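Local coordinates for protein endonuclease 8-like L720 (Acanthamoeba polyphaga mimivirus, PDB 4MB7) that belongs to the endonuclease VIII-like proteins and combines a beta-sheet N-terminal part with a helical H2TH domain and a zinc-bearing C-terminal part, at residues R7-K12 with G73-G78; I37-R42 with N59-V64; L114-T119 with I123-Q128; D169-L172 with Y176-G179. One frame throughout, in Å; residues are numbered along the deposited sequence.

Contact 1 of 4, residues R7-K12 with G73-G78; sequences RITYEK and GRILVG. With SO4 (sulfate ion), chain C.
Helix 5-13 passes beside strand 73-78 so that Thr9 faces Ile75, their CA atoms 6.8 Å apart, while one turn further along Lys12 lies across from Val77 at a CA to CA separation of 7.8 Å. No direct hydrogen bond joins the two backbones. Thr9 touches through its methyl: with CG2 anti to the backbone N, this carbon meets Ile75 CB at 3.9 Å, the two side chains crossing at about a right angle. The same rotamer sets OG1 beside the backbone N, where it bonds to Arg5 O and also accepts from a water (2.7 Å from Thr9 OG1). That water in turn accepts from Ile75 N at 3.2 Å, so the strand's amide is tied to the helix through a single bridge. Farther on, Val77 CG2 rests against Lys12 O at 3.9 Å. The extended Lys12 chain carries NZ 3.0 Å from O4 of a sulfate, probably from the crystallisation liquor, which Arg5 and Arg229 also bind. Thr9 further packs on Met69, and Ile75 on Thr67 and Trp101. The helix thus packs against both antiparallel sheets, in keeping with the N-terminal helix and beta-sandwich of the Fpg/Nei fold.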
# COMPACT_ATOMS: atom_id res chain seq x y z
N ARG A 7 -5.24 3.11 2.87
CA ARG A 7 -6.65 3.51 2.90
C ARG A 7 -6.90 4.57 3.96
O ARG A 7 -7.60 5.56 3.71
CB ARG A 7 -7.55 2.30 3.17
CG ARG A 7 -8.99 2.68 3.48
CD ARG A 7 -9.88 1.46 3.63
NE ARG A 7 -11.16 1.80 4.25
CZ ARG A 7 -12.29 1.14 4.04
NH1 ARG A 7 -12.31 0.11 3.21
NH2 ARG A 7 -13.41 1.52 4.65
N ILE A 8 -6.32 4.37 5.14
CA ILE A 8 -6.46 5.31 6.24
C ILE A 8 -5.93 6.69 5.87
O ILE A 8 -6.57 7.71 6.15
CB ILE A 8 -5.73 4.79 7.50
CG1 ILE A 8 -6.46 3.57 8.07
CG2 ILE A 8 -5.62 5.88 8.56
CD1 ILE A 8 -5.70 2.83 9.15
N THR A 9 -4.77 6.73 5.22
CA THR A 9 -4.19 7.98 4.76
C THR A 9 -5.10 8.64 3.73
O THR A 9 -5.35 9.85 3.79
CB THR A 9 -2.80 7.76 4.14
OG1 THR A 9 -1.93 7.17 5.11
CG2 THR A 9 -2.19 9.08 3.66
N TYR A 10 -5.60 7.83 2.81
CA TYR A 10 -6.55 8.29 1.79
C TYR A 10 -7.80 8.92 2.41
O TYR A 10 -8.24 9.99 2.00
CB TYR A 10 -6.93 7.13 0.87
CG TYR A 10 -8.23 7.32 0.12
CD1 TYR A 10 -8.32 8.18 -0.96
CD2 TYR A 10 -9.37 6.61 0.49
CE1 TYR A 10 -9.51 8.35 -1.65
CE2 TYR A 10 -10.56 6.77 -0.18
CZ TYR A 10 -10.62 7.64 -1.25
OH TYR A 10 -11.81 7.80 -1.93
N GLU A 11 -8.37 8.24 3.40
CA GLU A 11 -9.58 8.73 4.06
C GLU A 11 -9.34 10.04 4.81
O GLU A 11 -10.24 10.86 4.95
CB GLU A 11 -10.15 7.67 5.00
CG GLU A 11 -10.69 6.44 4.28
CD GLU A 11 -11.16 5.36 5.24
OE1 GLU A 11 -10.74 5.37 6.41
OE2 GLU A 11 -11.95 4.49 4.81
N LYS A 12 -8.10 10.25 5.26
CA LYS A 12 -7.76 11.45 6.01
C LYS A 12 -7.57 12.69 5.13
O LYS A 12 -7.80 13.81 5.57
CB LYS A 12 -6.50 11.23 6.85
CG LYS A 12 -6.71 10.41 8.11
CD LYS A 12 -5.41 10.24 8.88
CE LYS A 12 -5.61 9.42 10.14
NZ LYS A 12 -4.33 9.22 10.88
N GLY A 73 6.78 6.51 6.28
CA GLY A 73 6.27 7.47 5.32
C GLY A 73 4.85 7.88 5.68
O GLY A 73 4.05 7.05 6.11
N ARG A 74 4.54 9.16 5.50
CA ARG A 74 3.21 9.68 5.81
C ARG A 74 2.86 10.87 4.92
O ARG A 74 3.74 11.60 4.46
CB ARG A 74 3.12 10.15 7.28
CG ARG A 74 3.31 9.08 8.34
CD ARG A 74 4.70 9.17 8.94
NE ARG A 74 4.93 10.47 9.57
CZ ARG A 74 6.13 11.00 9.78
NH1 ARG A 74 6.24 12.19 10.36
NH2 ARG A 74 7.22 10.36 9.39
N ILE A 75 1.57 11.06 4.70
CA ILE A 75 1.05 12.32 4.19
C ILE A 75 0.21 12.94 5.30
O ILE A 75 -0.80 12.37 5.71
CB ILE A 75 0.17 12.13 2.95
CG1 ILE A 75 0.91 11.33 1.87
CG2 ILE A 75 -0.27 13.48 2.40
CD1 ILE A 75 0.08 11.04 0.64
N LEU A 76 0.64 14.10 5.80
CA LEU A 76 -0.01 14.69 6.97
C LEU A 76 -0.78 15.97 6.65
O LEU A 76 -0.34 16.81 5.86
CB LEU A 76 1.01 14.97 8.08
CG LEU A 76 1.76 13.76 8.63
CD1 LEU A 76 2.72 14.18 9.74
CD2 LEU A 76 0.79 12.70 9.14
N VAL A 77 -1.95 16.11 7.27
CA VAL A 77 -2.76 17.32 7.14
C VAL A 77 -2.47 18.26 8.30
O VAL A 77 -2.59 17.88 9.47
CB VAL A 77 -4.26 16.98 7.14
CG1 VAL A 77 -5.08 18.26 7.00
CG2 VAL A 77 -4.59 16.01 6.02
N GLY A 78 -2.09 19.50 7.98
CA GLY A 78 -1.81 20.49 9.00
C GLY A 78 -2.11 21.91 8.54
O GLY A 78 -2.97 22.12 7.69
S SO4 C . -3.36 6.55 14.22
O1 SO4 C . -4.44 6.77 15.21
O2 SO4 C . -2.15 7.25 14.70
O3 SO4 C . -3.09 5.11 14.14
O4 SO4 C . -3.76 7.11 12.92
O HOH W 1 -0.11 8.84 6.26

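Contact 2 of 4, residues I37-R42 with N59-V64; sequences IDYIIR and NKPTYV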
# COMPACT_ATOMS: atom_id res chain seq x y z
N ILE A 37 1.14 25.58 -9.55
CA ILE A 37 0.41 26.66 -8.89
C ILE A 37 -0.98 26.83 -9.52
O ILE A 37 -1.12 26.78 -10.74
CB ILE A 37 1.18 27.99 -8.95
CG1 ILE A 37 2.51 27.88 -8.21
CG2 ILE A 37 0.36 29.13 -8.36
CD1 ILE A 37 2.36 27.60 -6.73
N ASP A 38 -1.99 26.98 -8.67
CA ASP A 38 -3.37 27.22 -9.09
C ASP A 38 -4.06 26.03 -9.76
O ASP A 38 -5.16 26.16 -10.30
CB ASP A 38 -3.49 28.48 -9.97
CG ASP A 38 -3.14 29.74 -9.21
OD1 ASP A 38 -3.43 29.81 -8.00
OD2 ASP A 38 -2.57 30.66 -9.83
N TYR A 39 -3.41 24.87 -9.72
CA TYR A 39 -4.07 23.64 -10.14
C TYR A 39 -5.13 23.26 -9.12
O TYR A 39 -5.06 23.65 -7.96
CB TYR A 39 -3.05 22.51 -10.30
CG TYR A 39 -2.56 22.32 -11.72
CD1 TYR A 39 -1.63 23.18 -12.27
CD2 TYR A 39 -3.02 21.27 -12.50
CE1 TYR A 39 -1.17 23.01 -13.57
CE2 TYR A 39 -2.58 21.08 -13.79
CZ TYR A 39 -1.65 21.96 -14.32
OH TYR A 39 -1.20 21.78 -15.61
N ILE A 40 -6.12 22.49 -9.56
CA ILE A 40 -7.22 22.07 -8.70
C ILE A 40 -7.13 20.58 -8.41
O ILE A 40 -6.89 19.77 -9.31
CB ILE A 40 -8.58 22.34 -9.37
CG1 ILE A 40 -8.68 23.80 -9.82
CG2 ILE A 40 -9.72 21.99 -8.42
CD1 ILE A 40 -8.64 24.79 -8.69
N ILE A 41 -7.30 20.21 -7.14
CA ILE A 41 -7.38 18.80 -6.77
C ILE A 41 -8.70 18.22 -7.25
O ILE A 41 -9.76 18.53 -6.71
CB ILE A 41 -7.26 18.61 -5.24
CG1 ILE A 41 -5.88 19.07 -4.76
CG2 ILE A 41 -7.50 17.15 -4.87
CD1 ILE A 41 -5.65 18.84 -3.28
N ARG A 42 -8.63 17.39 -8.29
CA ARG A 42 -9.83 16.81 -8.88
C ARG A 42 -10.28 15.54 -8.17
O ARG A 42 -11.47 15.35 -7.91
CB ARG A 42 -9.61 16.54 -10.37
CG ARG A 42 -10.77 15.83 -11.06
CD ARG A 42 -12.06 16.63 -10.95
NE ARG A 42 -13.19 15.94 -11.57
CZ ARG A 42 -13.97 15.06 -10.95
NH1 ARG A 42 -13.75 14.76 -9.68
NH2 ARG A 42 -14.97 14.49 -11.60
N ASN A 59 -7.35 24.68 -19.54
CA ASN A 59 -6.52 24.86 -20.71
C ASN A 59 -5.07 24.52 -20.49
O ASN A 59 -4.18 24.95 -21.20
CB ASN A 59 -6.65 26.26 -21.25
CG ASN A 59 -7.65 26.31 -22.35
OD1 ASN A 59 -7.35 25.95 -23.49
ND2 ASN A 59 -8.87 26.70 -22.02
N LYS A 60 -4.86 23.68 -19.50
CA LYS A 60 -3.53 23.18 -19.15
C LYS A 60 -3.55 21.66 -19.05
O LYS A 60 -4.60 21.09 -18.87
CB LYS A 60 -3.09 23.74 -17.81
CG LYS A 60 -2.83 25.24 -17.75
CD LYS A 60 -2.02 25.55 -16.51
CE LYS A 60 -2.04 27.02 -16.17
NZ LYS A 60 -0.83 27.39 -15.39
N PRO A 61 -2.40 21.01 -19.19
CA PRO A 61 -2.39 19.55 -19.14
C PRO A 61 -2.73 19.02 -17.75
O PRO A 61 -2.32 19.60 -16.74
CB PRO A 61 -0.95 19.19 -19.51
CG PRO A 61 -0.16 20.41 -19.20
CD PRO A 61 -1.07 21.56 -19.50
N THR A 62 -3.48 17.93 -17.71
CA THR A 62 -3.81 17.25 -16.46
C THR A 62 -2.62 16.41 -16.00
O THR A 62 -1.94 15.80 -16.82
CB THR A 62 -5.05 16.36 -16.63
OG1 THR A 62 -6.21 17.18 -16.82
CG2 THR A 62 -5.27 15.47 -15.41
N TYR A 63 -2.36 16.41 -14.70
CA TYR A 63 -1.30 15.59 -14.14
C TYR A 63 -1.79 14.69 -13.02
O TYR A 63 -2.79 14.98 -12.36
CB TYR A 63 -0.15 16.46 -13.63
CG TYR A 63 0.65 17.13 -14.72
CD1 TYR A 63 1.54 16.40 -15.50
CD2 TYR A 63 0.53 18.49 -14.96
CE1 TYR A 63 2.29 17.01 -16.49
CE2 TYR A 63 1.27 19.11 -15.95
CZ TYR A 63 2.15 18.37 -16.71
OH TYR A 63 2.89 18.99 -17.70
N VAL A 64 -1.08 13.59 -12.80
CA VAL A 64 -1.34 12.72 -11.67
C VAL A 64 -0.08 12.56 -10.84
O VAL A 64 0.97 12.19 -11.35
CB VAL A 64 -1.83 11.33 -12.12
CG1 VAL A 64 -1.95 10.39 -10.91
CG2 VAL A 64 -3.16 11.44 -12.84
O HOH W 2 -2.73 26.73 -13.05
O HOH W 3 0.67 26.77 -12.75
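Tyr39 lays its phenol end into a bend made by Lys60, Pro61 and Tyr63. Its hydroxyl does most of the touching: OH donates to Pro61 O at 2.7 Å, a short bond lying in the carbonyl plane with a C=O...donor angle of 149°, and the carbonyl oxygen sits at the edge of the Tyr39 ring. This gives the phenol of a buried residue a fixed polar partner. On the Lys60 side, CB comes to 3.5 Å from Tyr39 OH, and CD approaches Tyr39 CE1 at 4.0 Å as the long aliphatic chain runs obliquely past the ring. Tyr63 receives the same hydroxyl at its own ring edge, Tyr39 OH standing 3.7 Å from Tyr63 CE2. The extended Lys60 chain ends near Ile37, where two waters lie between Lys60 NZ and Ile37 O; both of their links to NZ are weak, at 3.1 Å from that nitrogen. The neighbouring Asp38 forms a salt bridge with Arg20. The contact spans the end of an antiparallel sheet: strand 50-56 runs between strands 40-47 and 63-70, and Tyr39 packs on its Leu55 and on Ser57 just beyond, while Thr62 rests on Met54 and Ile56 and Tyr63 on Val34.

Contact 3 of 4, residues L114-T119 with I123-Q128; sequences LAEIKT and ICTTRQ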
# COMPACT_ATOMS: atom_id res chain seq x y z
N LEU A 114 3.88 8.34 -23.13
CA LEU A 114 4.10 6.98 -23.62
C LEU A 114 5.49 6.45 -23.29
O LEU A 114 5.93 5.44 -23.84
CB LEU A 114 3.86 6.91 -25.13
CG LEU A 114 2.44 7.27 -25.58
CD1 LEU A 114 2.31 7.21 -27.10
CD2 LEU A 114 1.42 6.34 -24.92
N ALA A 115 6.18 7.13 -22.38
CA ALA A 115 7.49 6.66 -21.91
C ALA A 115 7.33 5.45 -21.00
O ALA A 115 6.41 5.39 -20.19
CB ALA A 115 8.23 7.78 -21.19
N GLU A 116 8.23 4.49 -21.15
CA GLU A 116 8.20 3.27 -20.34
C GLU A 116 8.75 3.52 -18.94
O GLU A 116 9.83 4.10 -18.79
CB GLU A 116 9.00 2.16 -21.03
CG GLU A 116 8.48 1.77 -22.40
CD GLU A 116 7.27 0.86 -22.34
OE1 GLU A 116 7.17 0.08 -21.37
OE2 GLU A 116 6.43 0.92 -23.25
N ILE A 117 8.02 3.09 -17.93
CA ILE A 117 8.47 3.24 -16.54
C ILE A 117 8.33 1.93 -15.78
O ILE A 117 7.54 1.06 -16.15
CB ILE A 117 7.69 4.34 -15.79
CG1 ILE A 117 6.20 3.99 -15.70
CG2 ILE A 117 7.89 5.70 -16.45
CD1 ILE A 117 5.37 5.00 -14.94
N LYS A 118 9.10 1.79 -14.70
CA LYS A 118 9.02 0.60 -13.86
C LYS A 118 8.17 0.86 -12.63
O LYS A 118 8.49 1.72 -11.81
CB LYS A 118 10.42 0.16 -13.44
CG LYS A 118 10.44 -1.10 -12.57
CD LYS A 118 11.83 -1.39 -12.05
CE LYS A 118 11.82 -2.56 -11.07
NZ LYS A 118 11.23 -3.78 -11.68
N THR A 119 7.08 0.12 -12.51
CA THR A 119 6.23 0.18 -11.32
C THR A 119 6.59 -1.00 -10.42
O THR A 119 7.47 -1.78 -10.74
CB THR A 119 4.74 0.11 -11.68
OG1 THR A 119 4.41 -1.21 -12.11
CG2 THR A 119 4.42 1.10 -12.80
N ILE A 123 6.68 -3.32 -16.03
CA ILE A 123 7.20 -2.23 -16.84
C ILE A 123 6.17 -1.89 -17.91
O ILE A 123 5.77 -2.75 -18.69
CB ILE A 123 8.54 -2.60 -17.51
CG1 ILE A 123 9.61 -2.87 -16.45
CG2 ILE A 123 8.99 -1.50 -18.45
CD1 ILE A 123 10.94 -3.29 -17.02
N CYS A 124 5.74 -0.63 -17.95
CA CYS A 124 4.70 -0.21 -18.87
C CYS A 124 4.79 1.29 -19.12
O CYS A 124 5.59 1.99 -18.50
CB CYS A 124 3.32 -0.55 -18.30
SG CYS A 124 2.98 0.22 -16.70
N THR A 125 3.96 1.80 -20.04
CA THR A 125 3.93 3.23 -20.30
C THR A 125 3.34 3.97 -19.11
O THR A 125 2.61 3.38 -18.30
CB THR A 125 3.12 3.59 -21.56
OG1 THR A 125 1.74 3.24 -21.36
CG2 THR A 125 3.66 2.86 -22.78
N THR A 126 3.64 5.26 -19.01
CA THR A 126 3.10 6.10 -17.95
C THR A 126 1.58 6.11 -18.01
O THR A 126 0.91 6.05 -16.98
CB THR A 126 3.63 7.54 -18.07
OG1 THR A 126 5.06 7.51 -18.15
CG2 THR A 126 3.20 8.36 -16.86
N ARG A 127 1.04 6.17 -19.22
CA ARG A 127 -0.40 6.14 -19.44
C ARG A 127 -1.02 4.85 -18.93
O ARG A 127 -2.05 4.86 -18.25
CB ARG A 127 -0.72 6.33 -20.92
CG ARG A 127 -2.21 6.26 -21.25
CD ARG A 127 -2.47 6.61 -22.71
NE ARG A 127 -3.89 6.74 -22.99
CZ ARG A 127 -4.58 7.87 -22.85
NH1 ARG A 127 -3.98 8.97 -22.43
NH2 ARG A 127 -5.88 7.90 -23.14
N GLN A 128 -0.39 3.72 -19.26
CA GLN A 128 -0.89 2.41 -18.84
C GLN A 128 -0.84 2.23 -17.32
O GLN A 128 -1.70 1.57 -16.74
CB GLN A 128 -0.09 1.30 -19.53
CG GLN A 128 -0.64 -0.10 -19.27
CD GLN A 128 -2.00 -0.30 -19.90
OE1 GLN A 128 -2.26 0.13 -21.02
NE2 GLN A 128 -2.90 -0.96 -19.17
O HOH W 4 6.11 -2.61 -21.42
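Strands 116-118 and 123-125 form a twisted antiparallel hairpin, their directions 141° apart, in which Ile117 and Cys124 are the hydrogen-bonded pair. The bond from Ile117 N to Cys124 O is short at 2.7 Å and almost straight (176° at the hydrogen), and Cys124 N returns one to Ile117 O at 3.1 Å. Beyond the last pair, Ala115 O accepts a weak bond from Thr126 N at 3.0 Å. Ile117 holds CG1 between its backbone N and carbonyl carbon, chi1 62°, which brings CD1 to 3.9 Å from Thr126 CA; the two side chains cross at about a right angle. Glu116 bends at chi2, and its carboxylate lies alongside the partner strand. Its OE2 touches the Thr125 methyl, CG2, at 3.4 Å, and a water donates to both Glu116 OE1 and Ile123 O, fastening the carboxylate to the other strand. Thr125 is the N-cap of the helix that follows, its OG1 accepting from Gln128 N at 3.0 Å. Arg127 NH1 bonds to Pro111 O. The hairpin runs straight into helix 126-136, with Ile117 and Cys124 both packed on Ala129 of that helix, and Ile117 and Thr126 against Leu109 of strand 104-109.

Contact 4 of 4, residues D169-L172 with Y176-G179; sequences DFLL and YFPG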
# COMPACT_ATOMS: atom_id res chain seq x y z
N ASP A 169 7.22 -14.83 -1.15
CA ASP A 169 7.47 -14.05 -2.36
C ASP A 169 6.17 -13.76 -3.09
O ASP A 169 5.97 -12.66 -3.57
CB ASP A 169 8.41 -14.80 -3.31
CG ASP A 169 9.87 -14.56 -2.99
OD1 ASP A 169 10.18 -13.74 -2.10
OD2 ASP A 169 10.72 -15.20 -3.65
N PHE A 170 5.30 -14.75 -3.17
CA PHE A 170 4.03 -14.61 -3.88
C PHE A 170 3.06 -13.68 -3.14
O PHE A 170 2.33 -12.91 -3.77
CB PHE A 170 3.39 -15.97 -4.12
CG PHE A 170 2.15 -15.92 -4.96
CD1 PHE A 170 2.18 -15.38 -6.24
CD2 PHE A 170 0.95 -16.42 -4.49
CE1 PHE A 170 1.04 -15.33 -7.02
CE2 PHE A 170 -0.19 -16.38 -5.26
CZ PHE A 170 -0.15 -15.83 -6.53
N LEU A 171 3.06 -13.75 -1.81
CA LEU A 171 2.17 -12.91 -1.01
C LEU A 171 2.58 -11.44 -1.06
O LEU A 171 1.79 -10.56 -0.75
CB LEU A 171 2.15 -13.38 0.45
CG LEU A 171 1.45 -14.72 0.73
CD1 LEU A 171 1.45 -14.99 2.22
CD2 LEU A 171 0.03 -14.72 0.18
N LEU A 172 3.83 -11.20 -1.46
CA LEU A 172 4.35 -9.84 -1.56
C LEU A 172 4.29 -9.31 -2.99
O LEU A 172 4.70 -8.18 -3.26
CB LEU A 172 5.78 -9.78 -1.03
CG LEU A 172 5.93 -9.97 0.48
CD1 LEU A 172 7.39 -10.21 0.85
CD2 LEU A 172 5.38 -8.76 1.22
N TYR A 176 -0.77 -9.22 -7.57
CA TYR A 176 -1.81 -10.13 -7.10
C TYR A 176 -2.30 -9.83 -5.69
O TYR A 176 -3.46 -10.10 -5.36
CB TYR A 176 -1.32 -11.58 -7.22
CG TYR A 176 -1.08 -11.99 -8.66
CD1 TYR A 176 -2.13 -12.36 -9.48
CD2 TYR A 176 0.20 -11.98 -9.20
CE1 TYR A 176 -1.92 -12.72 -10.79
CE2 TYR A 176 0.42 -12.34 -10.51
CZ TYR A 176 -0.65 -12.71 -11.30
OH TYR A 176 -0.44 -13.07 -12.61
N PHE A 177 -1.42 -9.28 -4.86
CA PHE A 177 -1.81 -8.86 -3.51
C PHE A 177 -1.41 -7.41 -3.25
O PHE A 177 -0.62 -7.14 -2.34
CB PHE A 177 -1.16 -9.77 -2.46
CG PHE A 177 -1.61 -11.20 -2.53
CD1 PHE A 177 -0.93 -12.12 -3.31
CD2 PHE A 177 -2.71 -11.63 -1.81
CE1 PHE A 177 -1.34 -13.44 -3.38
CE2 PHE A 177 -3.13 -12.95 -1.87
CZ PHE A 177 -2.44 -13.85 -2.65
N PRO A 178 -1.97 -6.47 -4.03
CA PRO A 178 -1.59 -5.07 -3.85
C PRO A 178 -1.99 -4.55 -2.46
O PRO A 178 -3.16 -4.63 -2.09
CB PRO A 178 -2.38 -4.34 -4.94
CG PRO A 178 -3.55 -5.22 -5.21
CD PRO A 178 -3.05 -6.62 -5.03
N GLY A 179 -1.02 -4.06 -1.71
CA GLY A 179 -1.27 -3.54 -0.38
C GLY A 179 -0.69 -4.42 0.71
O GLY A 179 -0.42 -3.95 1.82
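An aromatic cluster inside the H2TH domain joins the end of helix 167-171 to the loop after it, where Phe177 is wedged against Phe170 and Leu171. The Phe177 ring stands edge-to-face on Phe170, the planes at 88° and the centroids 5.5 Å apart, with Phe177 CE1 reaching Phe170 CE2 at 3.7 Å over the face of the Phe170 ring. With CG anti to the backbone N, chi1 -174°, the Phe170 ring is carried to the side of Phe177. One face of Phe177 is covered by Leu171, whose CD2 methyl makes a CH-pi contact 4.1 Å from the Phe177 ring centroid and 20° off its normal. Backbone carbonyls close in on the same residue: Phe170 O lies 3.4 Å from Phe177 CD1 and Leu171 O 3.5 Å from Phe177 CB. Helix 167-171, the loop that holds 176-179 and helix 182-191 probably make up the helix-two-turn-helix motif. Within the loop the Gln174 side chain bonds to both Leu172 O and Gly179 N, tying two points of it together. Tyr176 meets Phe170 less closely, Tyr176 CD2 coming to 4.1 Å from Phe170 CE1, and its ring stacks on His154. Leu155 of helix 148-161 packs on both Phe170 and Phe177, and Leu171 leans on Gln185 and Leu189 of helix 182-191.

Contact 2 is nested in the loop closed by contact 1, and strands 63-70 and 73-78 follow one another, yet the nearest atoms of the two contacts are about 9 Å apart. Contact 3 comes later in the chain and approaches contact 2 to about 7 Å between nearest atoms. Contact 4 lies in the H2TH domain, on the other side of the chain's centre from contacts 1 and 2; its centre is 33 Å from that of contact 2. From contact 4, Asp169 bonds to Leu260 and Arg261, which fall between the zinc ligands His251 and Cys268, coupling this helix end to the zinc-binding part. Among the four contacts, the sulfate is bound at contact 1, by Lys12.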